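Local coordinates for extracellular matrix-binding protein ebh (Staphylococcus aureus subsp. aureus, PDB 4KJM) that probably serves as a cell-surface adhesin that binds extracellular matrix, and is represented here by a fragment with FIVAR and GA modules, at residues A[87-92]-A[102-107]. Numbering follows the deposited sequence.
Sequences TAINGA and ALKAQA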
# COMPACT_ATOMS: atom_id res chain seq x y z
N THR A 87 7.64 24.66 10.60
CA THR A 87 7.08 25.76 11.35
C THR A 87 8.03 26.15 12.46
O THR A 87 8.31 27.34 12.65
CB THR A 87 5.71 25.39 11.91
OG1 THR A 87 4.83 25.18 10.82
CG2 THR A 87 5.14 26.49 12.77
N ALA A 88 8.52 25.17 13.22
CA ALA A 88 9.50 25.49 14.28
C ALA A 88 10.77 26.18 13.73
O ALA A 88 11.35 27.14 14.33
CB ALA A 88 9.87 24.24 15.05
N ILE A 89 11.26 25.66 12.61
CA ILE A 89 12.46 26.19 12.03
C ILE A 89 12.18 27.64 11.62
O ILE A 89 12.96 28.55 11.89
CB ILE A 89 12.90 25.36 10.84
CG1 ILE A 89 13.43 23.98 11.33
CG2 ILE A 89 13.97 26.07 10.03
CD1 ILE A 89 13.32 22.92 10.25
N ASN A 90 11.03 27.85 11.00
CA ASN A 90 10.66 29.24 10.64
C ASN A 90 10.52 30.19 11.81
O ASN A 90 10.88 31.34 11.69
CB ASN A 90 9.43 29.24 9.79
CG ASN A 90 9.75 28.81 8.38
OD1 ASN A 90 10.88 28.97 7.94
ND2 ASN A 90 8.79 28.24 7.70
N GLY A 91 10.02 29.71 12.95
CA GLY A 91 9.89 30.55 14.13
C GLY A 91 11.14 30.63 14.98
O GLY A 91 11.12 31.25 16.02
N ALA A 92 12.24 30.04 14.53
CA ALA A 92 13.48 30.07 15.27
C ALA A 92 14.30 31.33 14.90
O ALA A 92 15.20 31.30 14.04
CB ALA A 92 14.28 28.80 15.02
N ALA A 102 19.29 24.35 5.96
CA ALA A 102 19.82 23.00 6.13
C ALA A 102 18.83 22.14 6.91
O ALA A 102 18.61 20.96 6.56
CB ALA A 102 21.16 23.03 6.85
N LEU A 103 18.27 22.73 7.96
CA LEU A 103 17.27 22.03 8.80
C LEU A 103 16.00 21.75 8.03
O LEU A 103 15.39 20.71 8.21
CB LEU A 103 17.02 22.83 10.08
CG LEU A 103 18.19 22.69 11.07
CD1 LEU A 103 18.12 23.82 12.09
CD2 LEU A 103 18.15 21.34 11.79
N LYS A 104 15.62 22.64 7.10
CA LYS A 104 14.41 22.45 6.28
C LYS A 104 14.60 21.28 5.34
O LYS A 104 13.69 20.48 5.11
CB LYS A 104 14.05 23.72 5.44
CG LYS A 104 13.39 24.81 6.26
CD LYS A 104 12.85 25.97 5.40
CE LYS A 104 12.38 27.10 6.29
NZ LYS A 104 11.85 28.26 5.52
N ALA A 105 15.79 21.22 4.73
CA ALA A 105 16.15 20.12 3.89
C ALA A 105 16.07 18.76 4.64
O ALA A 105 15.54 17.79 4.13
CB ALA A 105 17.53 20.33 3.33
N GLN A 106 16.55 18.72 5.88
CA GLN A 106 16.42 17.52 6.72
C GLN A 106 14.97 17.16 7.00
O GLN A 106 14.62 16.01 6.86
CB GLN A 106 17.15 17.71 8.05
CG GLN A 106 18.64 17.84 7.86
CD GLN A 106 19.32 18.15 9.20
OE1 GLN A 106 18.88 17.66 10.21
NE2 GLN A 106 20.38 18.91 9.19
N ALA A 107 14.12 18.15 7.34
CA ALA A 107 12.73 17.88 7.64
C ALA A 107 12.03 17.37 6.38
O ALA A 107 11.33 16.40 6.41
CB ALA A 107 12.06 19.12 8.16
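Ile89 and Asn90, near the C-terminal end of helix 74-90, meet Leu103 and Lys104 of helix 97-108, joining the first two helices of the three-helix bundle formed by the GA module. The apolar part centres on Ile89, with Ile89 CA 7.1 Å from Lys104 CA. Ile89 CD1 presses against the backbone of the facing helix, 3.7 Å from Leu103 O and equally near Leu103 CB, so that the isoleucine meets the root of the leucine side chain. The other branch, Ile89 CG2, stands anti to the backbone N (chi1 of CG1 -71°) and packs 4.0 Å from Lys104 CG, crossing the aliphatic start of the lysine obliquely. Helix 113-127 closes the bundle, with Ala123 touching Ile89, while Lys104 also rests on Ile86. The polar pair lies at the more exposed edge of the contact. From CG onward the Lys104 chain is fully extended (chi4 179°), which carries its ammonium past Ile89 to the amide of Asn90, a side chain it meets at about a right angle. Lys100 NZ hydrogen-bonds to the carbonyl oxygens of Ile89 and Ala92. Lys104 NZ donates to Asn90 OD1 at 2.7 Å, lying in the carbonyl plane on a lone pair, with a C=O...N angle of 128°.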